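Local coordinates for phosphoserine phosphatase (PDB 6HYY), which hydrolyses O-phospho-L-serine to serine and inorganic phosphate, a magnesium-dependent reaction that forms the last step of the phosphorylated pathway of serine synthesis, at residues Asp28-Ile33 / Gln73-Glu78; Ile22-Ile27 / Pro80-Pro85; Ala12-Val17 / Lys168-Ile173; Gln100-Ser105 / Asn125-Arg130; Pro53-Leu58 / Thr148-Gly153. One frame throughout, in Å; residues are numbered along the deposited sequence.

Contact 1. Residues Asp28-Ile33 / Gln73-Glu78; sequences DELAKI and QRLIAE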
# COMPACT_ATOMS: atom_id res chain seq x y z
N ASP A 28 -6.13 -10.53 -2.67
CA ASP A 28 -6.13 -11.67 -3.58
C ASP A 28 -5.42 -12.86 -2.96
O ASP A 28 -5.84 -14.01 -3.13
CB ASP A 28 -5.48 -11.29 -4.91
CG ASP A 28 -6.23 -10.19 -5.64
OD1 ASP A 28 -7.41 -9.93 -5.29
OD2 ASP A 28 -5.65 -9.58 -6.57
N GLU A 29 -4.31 -12.61 -2.25
CA GLU A 29 -3.60 -13.70 -1.60
C GLU A 29 -4.42 -14.31 -0.47
O GLU A 29 -4.38 -15.52 -0.24
CB GLU A 29 -2.25 -13.20 -1.09
CG GLU A 29 -1.36 -12.73 -2.22
CD GLU A 29 -0.99 -13.87 -3.15
OE1 GLU A 29 -1.34 -13.82 -4.35
OE2 GLU A 29 -0.37 -14.83 -2.66
N LEU A 30 -5.16 -13.47 0.25
CA LEU A 30 -6.07 -13.98 1.27
C LEU A 30 -7.16 -14.83 0.63
O LEU A 30 -7.52 -15.89 1.14
CB LEU A 30 -6.68 -12.81 2.05
CG LEU A 30 -7.52 -13.14 3.27
CD1 LEU A 30 -6.75 -14.05 4.21
CD2 LEU A 30 -7.93 -11.84 3.97
N ALA A 31 -7.69 -14.37 -0.51
CA ALA A 31 -8.69 -15.15 -1.23
C ALA A 31 -8.13 -16.49 -1.68
O ALA A 31 -8.86 -17.49 -1.72
CB ALA A 31 -9.22 -14.36 -2.42
N LYS A 32 -6.84 -16.53 -2.04
CA LYS A 32 -6.20 -17.79 -2.40
C LYS A 32 -6.20 -18.75 -1.21
O LYS A 32 -6.63 -19.90 -1.33
CB LYS A 32 -4.76 -17.52 -2.87
CG LYS A 32 -4.63 -17.11 -4.33
CD LYS A 32 -3.16 -17.00 -4.73
CE LYS A 32 -2.98 -16.73 -6.22
NZ LYS A 32 -3.67 -15.49 -6.67
N ILE A 33 -5.71 -18.28 -0.06
CA ILE A 33 -5.70 -19.07 1.17
C ILE A 33 -7.10 -19.59 1.49
O ILE A 33 -7.25 -20.71 2.00
CB ILE A 33 -5.13 -18.22 2.32
CG1 ILE A 33 -3.60 -18.24 2.29
CG2 ILE A 33 -5.66 -18.67 3.68
CD1 ILE A 33 -2.99 -19.51 2.88
N GLN A 73 -3.98 -15.68 10.04
CA GLN A 73 -2.74 -16.11 10.68
C GLN A 73 -1.95 -17.06 9.79
O GLN A 73 -0.72 -16.98 9.73
CB GLN A 73 -3.04 -16.79 12.02
CG GLN A 73 -3.56 -15.87 13.10
CD GLN A 73 -3.90 -16.63 14.37
OE1 GLN A 73 -4.92 -17.32 14.43
NE2 GLN A 73 -3.06 -16.49 15.39
N ARG A 74 -2.64 -17.96 9.11
CA ARG A 74 -1.94 -18.95 8.29
C ARG A 74 -1.35 -18.30 7.05
O ARG A 74 -0.25 -18.66 6.62
CB ARG A 74 -2.87 -20.09 7.92
CG ARG A 74 -2.23 -21.12 6.97
CD ARG A 74 -2.92 -22.48 7.05
NE ARG A 74 -4.33 -22.41 6.68
CZ ARG A 74 -5.33 -22.39 7.56
NH1 ARG A 74 -5.09 -22.42 8.86
NH2 ARG A 74 -6.58 -22.32 7.12
N LEU A 75 -2.05 -17.32 6.47
CA LEU A 75 -1.47 -16.55 5.38
C LEU A 75 -0.15 -15.93 5.80
O LEU A 75 0.87 -16.08 5.12
CB LEU A 75 -2.45 -15.47 4.91
CG LEU A 75 -1.94 -14.53 3.81
CD1 LEU A 75 -1.44 -15.32 2.62
CD2 LEU A 75 -3.03 -13.57 3.38
N ILE A 76 -0.14 -15.24 6.94
CA ILE A 76 1.08 -14.57 7.40
C ILE A 76 2.19 -15.58 7.68
O ILE A 76 3.36 -15.33 7.38
CB ILE A 76 0.77 -13.71 8.65
CG1 ILE A 76 -0.22 -12.60 8.28
CG2 ILE A 76 2.05 -13.14 9.25
CD1 ILE A 76 -0.80 -11.91 9.48
N ALA A 77 1.84 -16.74 8.24
CA ALA A 77 2.85 -17.70 8.65
C ALA A 77 3.36 -18.53 7.47
O ALA A 77 4.57 -18.67 7.29
CB ALA A 77 2.30 -18.61 9.75
N GLU A 78 2.44 -19.06 6.67
CA GLU A 78 2.80 -20.03 5.64
C GLU A 78 2.96 -19.44 4.25
O GLU A 78 3.69 -20.02 3.43
CB GLU A 78 1.76 -21.15 5.57
CG GLU A 78 1.57 -21.94 6.87
CD GLU A 78 2.88 -22.37 7.54
OE1 GLU A 78 3.89 -22.63 6.85
OE2 GLU A 78 2.89 -22.44 8.79
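Leu-75 reaches from helix 69-78 to Leu-30 and Ile-33 of helix 26-33, joining two helices of what is consistent with the helical cap inserted early in the chain of many haloacid dehalogenase-type phosphatases. The segment axes approach to 9.9 Å with 103° between their directions, nearly perpendicular, so the shared area is compact: 242 Å² in total, with Leu-75 and Ile-33 covered most.

The interaction is apolar. Leu-75 has its CG turned opposite the backbone N (chi1 177°), which carries the two methyls out toward the other helix, where they divide between partners. CD1 meets CG1 of Ile-33 at 3.6 Å, and the two side chains run at a slant to each other. The other methyl, CD2, goes to Leu-30, touching its CD1 at 3.8 Å, and here the side chains cross at about a right angle. Arg-74 adds a marginal touch, its aliphatic CG standing 4.5 Å from Ile-33 CD1.

Within helix 26-33, Lys-32 NZ and Glu-29 OE1 form a long salt bridge of 3.7 Å. Beyond the pair, Leu-75 also packs on Ile-111 of helix 109-116 and Leu-30 on Pro-67. The backbone takes part too: Leu-75 CD2 lies 3.7 Å from Leu-30 CA.

Contact 2. Residues Ile22-Ile27 / Pro80-Pro85; sequences IREEGI and PPHLTP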
# COMPACT_ATOMS: atom_id res chain seq x y z
N ILE A 22 4.99 -4.83 -1.88
CA ILE A 22 4.95 -6.28 -2.07
C ILE A 22 4.57 -6.59 -3.51
O ILE A 22 4.00 -5.77 -4.22
CB ILE A 22 3.99 -6.98 -1.09
CG1 ILE A 22 2.55 -6.50 -1.31
CG2 ILE A 22 4.48 -6.79 0.36
CD1 ILE A 22 1.52 -7.17 -0.39
N ARG A 23 4.87 -7.82 -3.95
CA ARG A 23 4.65 -8.18 -5.34
C ARG A 23 3.18 -8.45 -5.64
O ARG A 23 2.73 -8.22 -6.76
CB ARG A 23 5.50 -9.40 -5.70
CG ARG A 23 6.93 -9.28 -5.20
CD ARG A 23 7.93 -9.92 -6.15
NE ARG A 23 8.32 -8.97 -7.20
CZ ARG A 23 9.34 -9.13 -8.03
NH1 ARG A 23 10.11 -10.21 -7.95
NH2 ARG A 23 9.59 -8.20 -8.95
N GLU A 24 2.43 -8.88 -4.64
CA GLU A 24 1.07 -9.39 -4.77
C GLU A 24 0.05 -8.35 -4.28
O GLU A 24 0.40 -7.28 -3.78
CB GLU A 24 0.93 -10.69 -3.97
CG GLU A 24 2.05 -11.73 -4.20
CD GLU A 24 3.13 -11.71 -3.10
OE1 GLU A 24 3.84 -12.73 -2.96
OE2 GLU A 24 3.27 -10.68 -2.40
N GLU A 25 -1.23 -8.68 -4.44
CA GLU A 25 -2.31 -7.93 -3.82
C GLU A 25 -2.79 -8.73 -2.61
O GLU A 25 -3.17 -9.89 -2.75
CB GLU A 25 -3.45 -7.67 -4.81
CG GLU A 25 -3.01 -7.00 -6.11
CD GLU A 25 -3.22 -5.49 -6.10
OE1 GLU A 25 -4.37 -5.06 -5.93
OE2 GLU A 25 -2.22 -4.73 -6.27
N GLY A 26 -2.73 -8.11 -1.43
CA GLY A 26 -2.99 -8.86 -0.21
C GLY A 26 -4.36 -9.51 -0.19
O GLY A 26 -4.50 -10.68 0.19
N ILE A 27 -5.39 -8.78 -0.62
CA ILE A 27 -6.74 -9.34 -0.60
C ILE A 27 -6.85 -10.55 -1.53
O ILE A 27 -7.56 -11.51 -1.23
CB ILE A 27 -7.78 -8.25 -0.91
CG1 ILE A 27 -9.19 -8.81 -0.71
CG2 ILE A 27 -7.60 -7.71 -2.32
CD1 ILE A 27 -10.26 -7.75 -0.55
N PRO A 80 3.60 -15.76 3.43
CA PRO A 80 3.76 -14.32 3.62
C PRO A 80 3.98 -13.64 2.28
O PRO A 80 4.54 -14.23 1.35
CB PRO A 80 5.02 -14.22 4.50
CG PRO A 80 5.81 -15.45 4.15
CD PRO A 80 4.78 -16.51 3.90
N PRO A 81 3.53 -12.39 2.14
CA PRO A 81 3.75 -11.69 0.87
C PRO A 81 5.23 -11.43 0.64
O PRO A 81 6.02 -11.27 1.57
CB PRO A 81 2.98 -10.38 1.06
CG PRO A 81 2.96 -10.17 2.53
CD PRO A 81 2.86 -11.55 3.14
N HIS A 82 5.60 -11.41 -0.64
CA HIS A 82 6.99 -11.19 -1.02
C HIS A 82 7.28 -9.72 -1.20
O HIS A 82 6.60 -9.04 -1.98
CB HIS A 82 7.30 -11.93 -2.32
CG HIS A 82 7.35 -13.41 -2.15
ND1 HIS A 82 8.29 -14.19 -2.79
CD2 HIS A 82 6.60 -14.25 -1.40
CE1 HIS A 82 8.10 -15.46 -2.45
NE2 HIS A 82 7.08 -15.52 -1.61
N LEU A 83 8.31 -9.23 -0.52
CA LEU A 83 8.73 -7.85 -0.73
C LEU A 83 9.34 -7.69 -2.12
O LEU A 83 10.08 -8.54 -2.62
CB LEU A 83 9.72 -7.42 0.35
CG LEU A 83 9.21 -7.42 1.78
CD1 LEU A 83 10.31 -7.05 2.75
CD2 LEU A 83 8.08 -6.42 1.92
N THR A 84 9.01 -6.58 -2.75
CA THR A 84 9.55 -6.25 -4.05
C THR A 84 11.06 -6.04 -3.94
O THR A 84 11.53 -5.43 -2.97
CB THR A 84 8.88 -4.96 -4.54
OG1 THR A 84 7.46 -5.16 -4.58
CG2 THR A 84 9.42 -4.48 -5.88
N PRO A 85 11.85 -6.54 -4.88
CA PRO A 85 13.29 -6.30 -4.85
C PRO A 85 13.64 -4.82 -4.71
O PRO A 85 13.04 -3.95 -5.36
CB PRO A 85 13.77 -6.87 -6.19
CG PRO A 85 12.78 -7.95 -6.47
CD PRO A 85 11.45 -7.47 -5.95
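Ile-22 and Leu-83 form a single beta bridge, their CA atoms 4.3 Å apart, where the chain leaves helix 17-21. The CG1 branch of Ile-22 sits between its own N and carbonyl carbon (chi1 62°), and its end, CD1, meets Pro-81 CB at 3.8 Å while CG2 touches Leu-83 CD2.

Arg-23 donates its backbone N to His-82 O over 2.9 Å, at an N-H...O angle of 151°. Its side chain bends so that the guanidinium lies against Pro-85, whose CD stands over the centre of one face, 3.4 Å from CZ; NE is bonded to Asn-195 OD1.

Glu-24 turns its carboxylate back to the same histidine's backbone. OE2 accepts His-82 N at 3.0 Å through its syn lone pair and OE1 takes a weak share at 3.2 Å, so the one N-H is forked between both oxygens. OE1 also lies 3.5 Å from His-82 CD2, with carboxylate and ring planes 87° apart.

These two linkers probably connect the helical cap to the core. Helix 26-33 starts directly after Glu-25, while Val-115 of helix 109-116 packs against Ile-22, Pro-81 and Leu-83, and Val-21 of helix 17-21 also touches Leu-83.

Contact 3. Residues Ala12-Val17 / Lys168-Ile173; sequences AVCFDV and KKIIMI. With MG (magnesium ion), chain D; SER (serine), chain E.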
# COMPACT_ATOMS: atom_id res chain seq x y z
N ALA A 12 8.93 13.06 4.22
CA ALA A 12 8.11 11.88 4.45
C ALA A 12 7.83 11.22 3.11
O ALA A 12 7.62 11.90 2.10
CB ALA A 12 6.80 12.21 5.19
N VAL A 13 7.85 9.88 3.09
CA VAL A 13 7.52 9.13 1.89
C VAL A 13 6.46 8.11 2.27
O VAL A 13 6.64 7.35 3.23
CB VAL A 13 8.76 8.43 1.31
CG1 VAL A 13 8.33 7.47 0.17
CG2 VAL A 13 9.78 9.43 0.81
N CYS A 14 5.36 8.11 1.54
CA CYS A 14 4.28 7.15 1.75
C CYS A 14 4.30 6.16 0.60
O CYS A 14 4.30 6.57 -0.56
CB CYS A 14 2.91 7.81 1.81
SG CYS A 14 2.77 9.05 3.11
N PHE A 15 4.33 4.87 0.93
CA PHE A 15 4.31 3.81 -0.07
C PHE A 15 2.96 3.13 -0.07
O PHE A 15 2.46 2.73 0.99
CB PHE A 15 5.36 2.75 0.23
CG PHE A 15 6.77 3.16 -0.00
CD1 PHE A 15 7.38 3.01 -1.25
CD2 PHE A 15 7.53 3.68 1.04
CE1 PHE A 15 8.69 3.37 -1.46
CE2 PHE A 15 8.87 4.03 0.85
CZ PHE A 15 9.45 3.90 -0.41
N ASP A 16 2.38 2.97 -1.25
CA ASP A 16 1.36 1.97 -1.49
C ASP A 16 1.94 0.58 -1.21
O ASP A 16 3.11 0.33 -1.47
CB ASP A 16 0.92 2.10 -2.96
CG ASP A 16 0.02 0.97 -3.43
OD1 ASP A 16 -1.00 0.72 -2.79
OD2 ASP A 16 0.35 0.37 -4.46
N VAL A 17 1.11 -0.32 -0.67
CA VAL A 17 1.59 -1.68 -0.40
C VAL A 17 1.39 -2.63 -1.58
O VAL A 17 2.38 -3.12 -2.16
CB VAL A 17 0.94 -2.23 0.88
CG1 VAL A 17 1.40 -3.67 1.12
CG2 VAL A 17 1.30 -1.34 2.08
N LYS A 168 7.02 19.05 5.53
CA LYS A 168 7.28 20.01 4.45
C LYS A 168 7.02 19.42 3.07
O LYS A 168 6.48 20.11 2.19
CB LYS A 168 8.71 20.54 4.52
CG LYS A 168 9.10 20.84 5.90
CD LYS A 168 8.46 22.18 6.12
CE LYS A 168 8.77 22.64 7.51
NZ LYS A 168 10.18 22.86 7.61
N LYS A 169 7.39 18.17 2.86
CA LYS A 169 7.37 17.62 1.51
C LYS A 169 7.11 16.12 1.62
O LYS A 169 8.01 15.36 1.97
CB LYS A 169 8.68 17.90 0.79
CG LYS A 169 8.69 17.40 -0.65
CD LYS A 169 9.58 18.25 -1.53
CE LYS A 169 9.15 18.20 -2.98
NZ LYS A 169 10.10 18.98 -3.85
N ILE A 170 5.87 15.72 1.33
CA ILE A 170 5.45 14.32 1.36
C ILE A 170 5.37 13.80 -0.08
O ILE A 170 4.68 14.38 -0.92
CB ILE A 170 4.10 14.15 2.05
CG1 ILE A 170 4.12 14.72 3.45
CG2 ILE A 170 3.71 12.68 2.14
CD1 ILE A 170 2.73 14.69 4.09
N ILE A 171 6.03 12.68 -0.34
CA ILE A 171 5.99 12.04 -1.65
C ILE A 171 5.17 10.76 -1.53
O ILE A 171 5.36 9.99 -0.58
CB ILE A 171 7.40 11.72 -2.18
CG1 ILE A 171 8.21 13.02 -2.32
CG2 ILE A 171 7.33 10.95 -3.50
CD1 ILE A 171 9.57 12.83 -2.95
N MET A 172 4.24 10.56 -2.46
CA MET A 172 3.49 9.30 -2.57
C MET A 172 4.13 8.44 -3.66
O MET A 172 4.45 8.95 -4.73
CB MET A 172 2.04 9.58 -2.94
CG MET A 172 1.21 8.32 -3.16
SD MET A 172 0.68 7.61 -1.59
CE MET A 172 0.50 5.86 -1.99
N ILE A 173 4.33 7.15 -3.37
CA ILE A 173 4.92 6.20 -4.32
C ILE A 173 3.98 5.02 -4.47
O ILE A 173 3.64 4.37 -3.47
CB ILE A 173 6.31 5.72 -3.86
CG1 ILE A 173 7.25 6.92 -3.72
CG2 ILE A 173 6.85 4.66 -4.86
CD1 ILE A 173 8.71 6.58 -3.42
MG MG D . -1.18 -0.79 -5.51
N SER E . -5.02 -2.66 -1.92
CA SER E . -4.26 -1.49 -1.49
C SER E . -4.89 -0.23 -2.05
O SER E . -4.18 0.57 -2.65
CB SER E . -2.82 -1.57 -1.96
OG SER E . -1.91 -0.94 -1.09
OXT SER E . -6.09 0.02 -1.96
O HOH W 1 -3.00 -1.27 -4.75
O HOH W 2 -2.47 0.95 -6.01
O HOH W 3 -1.98 -2.17 -7.09
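Asp-16 is fixed through its backbone, Asp-16 N donating to Ile-173 O at 2.9 Å, yet splits its carboxylate between two bound groups. OD2 binds the magnesium ion at 2.2 Å, and OD1 receives the hydroxyl OG of the bound serine at 2.5 Å, a very short bond. Its CG points opposite the backbone N (chi1 170°), sending both oxygens past the strand end. Asp-18 and Asp-175 complete the protein side of the metal site, three waters fill the rest, and Lys-154 makes a salt bridge to OD1.

Behind this site the two strands run parallel, 19° between their axes, in the centre of the Rossmann-like sheet of the haloacid dehalogenase fold. Asp-16 holds the place of the first aspartate of the family's DxDx motif. Cys-14 uses both its N-H and its C=O on the neighbouring strand, N to Ile-171 O at 2.8 Å and O to Ile-173 N at 2.9 Å.

On one face Phe-15 lies alongside Ile-173, both pointing the same way; Phe-15 CE1 lies 3.8 Å from Ile-173 CD1, which also touches Val-13 CG1. An alanine in place of Phe-15 removes the ring and would probably leave a gap beside CB, CG2 and CD1 of Ile-173. On the other face Cys-14 SG meets Ile-170 CG2 at 3.9 Å, and the bent chain of Met-172 brings CE to 3.5 Å from Asp-16 N.

Contact 4. Residues Gln100-Ser105 / Asn125-Arg130; sequences QVFLIS and NVFANR. With SER (serine), chain E.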
# COMPACT_ATOMS: atom_id res chain seq x y z
N GLN A 100 10.61 10.14 7.29
CA GLN A 100 9.53 9.35 7.89
C GLN A 100 8.84 8.52 6.82
O GLN A 100 8.40 9.07 5.80
CB GLN A 100 8.54 10.28 8.60
CG GLN A 100 9.24 11.10 9.71
CD GLN A 100 9.91 10.23 10.75
OE1 GLN A 100 9.23 9.58 11.54
NE2 GLN A 100 11.25 10.17 10.73
N VAL A 101 8.79 7.20 7.00
CA VAL A 101 8.27 6.30 5.98
C VAL A 101 6.96 5.69 6.46
O VAL A 101 6.87 5.20 7.59
CB VAL A 101 9.30 5.22 5.64
CG1 VAL A 101 8.73 4.24 4.60
CG2 VAL A 101 10.60 5.87 5.14
N PHE A 102 5.94 5.70 5.59
CA PHE A 102 4.61 5.23 5.93
C PHE A 102 4.17 4.21 4.89
O PHE A 102 4.62 4.26 3.75
CB PHE A 102 3.56 6.38 5.97
CG PHE A 102 3.88 7.44 6.99
CD1 PHE A 102 4.73 8.48 6.67
CD2 PHE A 102 3.33 7.38 8.25
CE1 PHE A 102 5.04 9.46 7.62
CE2 PHE A 102 3.66 8.33 9.23
CZ PHE A 102 4.50 9.38 8.89
N LEU A 103 3.30 3.30 5.32
CA LEU A 103 2.65 2.36 4.43
C LEU A 103 1.16 2.66 4.42
O LEU A 103 0.55 2.80 5.48
CB LEU A 103 2.90 0.92 4.87
CG LEU A 103 4.34 0.42 4.95
CD1 LEU A 103 4.34 -1.09 5.26
CD2 LEU A 103 5.08 0.70 3.65
N ILE A 104 0.58 2.76 3.22
CA ILE A 104 -0.85 3.03 3.08
C ILE A 104 -1.45 1.94 2.20
O ILE A 104 -0.92 1.64 1.12
CB ILE A 104 -1.14 4.42 2.47
CG1 ILE A 104 -0.39 5.50 3.25
CG2 ILE A 104 -2.65 4.69 2.49
CD1 ILE A 104 -0.53 6.89 2.64
N SER A 105 -2.55 1.35 2.66
CA SER A 105 -3.10 0.23 1.91
C SER A 105 -4.60 0.13 2.09
O SER A 105 -5.13 0.40 3.17
CB SER A 105 -2.44 -1.08 2.35
OG SER A 105 -2.88 -2.13 1.50
N ASN A 125 2.93 3.94 11.79
CA ASN A 125 3.10 4.50 10.46
C ASN A 125 2.39 3.67 9.40
O ASN A 125 2.64 3.86 8.20
CB ASN A 125 4.59 4.58 10.12
CG ASN A 125 5.34 5.64 10.93
OD1 ASN A 125 4.90 6.04 12.01
ND2 ASN A 125 6.46 6.09 10.40
N VAL A 126 1.52 2.76 9.83
CA VAL A 126 0.75 1.89 8.95
C VAL A 126 -0.69 2.37 8.95
O VAL A 126 -1.29 2.59 10.02
CB VAL A 126 0.82 0.43 9.40
CG1 VAL A 126 -0.21 -0.39 8.64
CG2 VAL A 126 2.23 -0.13 9.23
N PHE A 127 -1.25 2.55 7.75
CA PHE A 127 -2.65 2.92 7.58
C PHE A 127 -3.27 1.91 6.64
O PHE A 127 -2.86 1.80 5.48
CB PHE A 127 -2.79 4.34 7.02
CG PHE A 127 -2.32 5.43 7.96
CD1 PHE A 127 -0.98 5.76 8.04
CD2 PHE A 127 -3.24 6.12 8.74
CE1 PHE A 127 -0.55 6.78 8.91
CE2 PHE A 127 -2.83 7.13 9.59
CZ PHE A 127 -1.49 7.46 9.68
N ALA A 128 -4.22 1.14 7.15
CA ALA A 128 -4.83 0.07 6.37
C ALA A 128 -6.18 -0.27 6.98
O ALA A 128 -6.54 0.22 8.05
CB ALA A 128 -3.92 -1.17 6.32
N ASN A 129 -6.92 -1.12 6.28
CA ASN A 129 -8.22 -1.54 6.79
C ASN A 129 -8.04 -2.57 7.91
O ASN A 129 -7.01 -3.22 8.03
CB ASN A 129 -9.08 -2.06 5.66
CG ASN A 129 -9.55 -0.94 4.79
OD1 ASN A 129 -10.03 0.07 5.31
ND2 ASN A 129 -9.36 -1.05 3.48
N ARG A 130 -9.05 -2.66 8.77
CA ARG A 130 -8.98 -3.51 9.97
C ARG A 130 -10.09 -4.53 9.89
O ARG A 130 -11.27 -4.17 9.93
CB ARG A 130 -9.11 -2.68 11.25
CG ARG A 130 -8.02 -1.66 11.47
CD ARG A 130 -8.16 -1.07 12.86
NE ARG A 130 -7.55 -1.94 13.86
CZ ARG A 130 -7.54 -1.69 15.17
NH1 ARG A 130 -8.11 -0.59 15.63
NH2 ARG A 130 -6.94 -2.54 16.00
N SER E . -5.02 -2.66 -1.92
CA SER E . -4.26 -1.49 -1.49
C SER E . -4.89 -0.23 -2.05
O SER E . -4.18 0.57 -2.65
CB SER E . -2.82 -1.57 -1.96
OG SER E . -1.91 -0.94 -1.09
OXT SER E . -6.09 0.02 -1.96
O HOH W 4 8.63 7.11 12.24
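Asn-125 lays its amide over the rim of one face of the Phe-102 ring, the two planes 21° apart. ND2 stands 3.8 Å above the ring plane and stays there because it donates to Val-101 O at 3.0 Å; the donor sits above that carbonyl's plane, 40° out of it. A water accepts from the same ND2 and donates to Gln-100 OE1. Phe-127 instead turns its edge to Phe-102: Phe-127 CE1 is 4.0 Å from Phe-102 CD2, which lies in the plane of the Phe-127 ring. Replacing Asn-125 by leucine removes the amide and would probably leave Val-101 O without this donor and the water held by Gln-100 OE1 but not by ND2.

Main-chain bonds such as Phe-127 N to Leu-103 O at 2.9 Å make the strands parallel neighbours. At the far end Ser-105 OG lies 3.0 Å from the bound serine's OG and accepts from Gly-107 N.

The pair closes a beta-alpha-beta unit: helix 109-116 packs on Leu-103 and Val-126, helix 153-165 on Phe-102 and Phe-127, and strand 12-16 adjoins strand 100-105.

Contact 5. Residues Pro53-Leu58 / Thr148-Gly153; sequences PFKAAL and TAESGG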
# COMPACT_ATOMS: atom_id res chain seq x y z
N PRO A 53 -17.20 2.16 -6.31
CA PRO A 53 -16.91 2.66 -4.97
C PRO A 53 -16.16 1.63 -4.15
O PRO A 53 -16.53 0.45 -4.11
CB PRO A 53 -18.29 2.95 -4.38
CG PRO A 53 -19.18 3.13 -5.58
CD PRO A 53 -18.65 2.19 -6.62
N PHE A 54 -15.08 2.07 -3.49
CA PHE A 54 -14.16 1.12 -2.88
C PHE A 54 -14.81 0.36 -1.73
O PHE A 54 -14.60 -0.86 -1.60
CB PHE A 54 -12.89 1.82 -2.39
CG PHE A 54 -11.86 0.87 -1.86
CD1 PHE A 54 -11.11 0.10 -2.73
CD2 PHE A 54 -11.66 0.72 -0.50
CE1 PHE A 54 -10.16 -0.79 -2.26
CE2 PHE A 54 -10.72 -0.17 -0.01
CZ PHE A 54 -9.97 -0.93 -0.90
N LYS A 55 -15.56 1.05 -0.87
CA LYS A 55 -16.14 0.38 0.30
C LYS A 55 -17.06 -0.76 -0.13
O LYS A 55 -17.01 -1.85 0.45
CB LYS A 55 -16.91 1.39 1.16
CG LYS A 55 -17.43 0.80 2.46
CD LYS A 55 -18.28 1.79 3.24
CE LYS A 55 -17.45 2.95 3.79
NZ LYS A 55 -18.31 4.08 4.25
N ALA A 56 -17.89 -0.52 -1.15
CA ALA A 56 -18.74 -1.58 -1.68
C ALA A 56 -17.91 -2.72 -2.26
O ALA A 56 -18.21 -3.90 -2.01
CB ALA A 56 -19.68 -1.01 -2.73
N ALA A 57 -16.87 -2.40 -3.03
CA ALA A 57 -16.04 -3.45 -3.62
C ALA A 57 -15.32 -4.25 -2.54
O ALA A 57 -15.12 -5.46 -2.70
CB ALA A 57 -15.03 -2.84 -4.59
N LEU A 58 -14.92 -3.60 -1.45
CA LEU A 58 -14.29 -4.31 -0.35
C LEU A 58 -15.28 -5.23 0.35
O LEU A 58 -14.97 -6.40 0.64
CB LEU A 58 -13.69 -3.31 0.65
CG LEU A 58 -12.82 -3.91 1.75
CD1 LEU A 58 -11.67 -4.69 1.14
CD2 LEU A 58 -12.31 -2.83 2.70
N THR A 148 -8.90 4.42 4.81
CA THR A 148 -8.64 3.48 3.73
C THR A 148 -9.85 2.61 3.38
O THR A 148 -9.76 1.80 2.46
CB THR A 148 -7.43 2.61 4.09
OG1 THR A 148 -7.60 2.08 5.41
CG2 THR A 148 -6.16 3.47 4.08
N ALA A 149 -10.99 2.77 4.07
CA ALA A 149 -12.18 2.01 3.70
C ALA A 149 -13.00 2.69 2.61
O ALA A 149 -13.93 2.07 2.07
CB ALA A 149 -13.07 1.77 4.93
N GLU A 150 -12.69 3.95 2.29
CA GLU A 150 -13.43 4.78 1.36
C GLU A 150 -12.60 5.07 0.11
O GLU A 150 -11.37 4.99 0.13
CB GLU A 150 -13.84 6.11 2.01
CG GLU A 150 -14.62 5.98 3.32
CD GLU A 150 -14.17 6.97 4.39
OE1 GLU A 150 -14.02 6.55 5.56
OE2 GLU A 150 -13.98 8.17 4.07
N SER A 151 -13.29 5.42 -0.97
CA SER A 151 -12.60 5.97 -2.14
C SER A 151 -11.90 7.27 -1.76
O SER A 151 -12.40 8.05 -0.94
CB SER A 151 -13.59 6.21 -3.28
OG SER A 151 -13.86 5.01 -3.98
N GLY A 152 -10.73 7.51 -2.35
CA GLY A 152 -9.92 8.64 -1.97
C GLY A 152 -9.22 8.50 -0.65
O GLY A 152 -8.69 9.49 -0.13
N GLY A 153 -9.19 7.29 -0.08
CA GLY A 153 -8.66 7.13 1.27
C GLY A 153 -7.19 7.46 1.40
O GLY A 153 -6.75 7.92 2.46
O HOH W 5 -16.33 4.08 -1.18
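Thr-148 presents its carbonyl oxygen to the Phe-54 ring, O lying 3.3 Å from CE2. Ala-149 follows with its own oxygen at the ring's edge, near the ring plane, and the same atom is 3.2 Å from Lys-55 CB. For Phe-54, chi1 of -175° carries the ring toward the loop, and chi2 of 75° sets how it is turned to these oxygens.

Glu-150 runs beside Lys-55, both pointing the same way; Glu-150 CG and Lys-55 CE are 4.2 Å apart, whereas Lys-55 NZ and Glu-150 OE1 remain 5.1 Å apart, too far to be in contact.

Ser-151 makes the direct hydrogen bond: its OG accepts Phe-54 N at 3.2 Å, satisfying an N-H of the first turn of helix 54-65. A water accepts from Lys-55 N at 3.1 Å and weakly from Ser-151 N, adding a second bridge.

Gly-152 supplies the positive phi (74°) of the type II turn Glu-150 to Gly-153, and a CB on Gly-153 would collide with Thr-148 CA.

The loop thus carries the chain from strand 139-142 into helix 153-165 and packs against the first turn of helix 54-65; the side chain of Phe-54 is about 4 Å from the bound serine and also touches Asn-129 of strand 126-133.

Overall arrangement
Contacts 3 and 4 lie in one sheet as neighbours, centres 10 Å apart, stitched by Val-13 N to Gln-100 O at 2.9 Å, and both end at the bound serine. Contact 5 joins contact 4 through Asn-129 ND2 to Thr-148 O at 3.1 Å. On the cap side, contact 1 nests within the chain loop closed by contact 2, their centres 11 Å apart, with Glu-29 CG against Glu-24 CB at 3.5 Å. Contact 2 probably joins the helical cap to the core: Ile-22 N probably bonds to Val-17 O at 3.1 Å. Separately, Ile-27 CD1 packs on Leu-58 CD1 of contact 5. Contact 1 is farthest from contact 3, 27 Å between centres, and its Glu-29 side chain is about 12 Å from the magnesium ion.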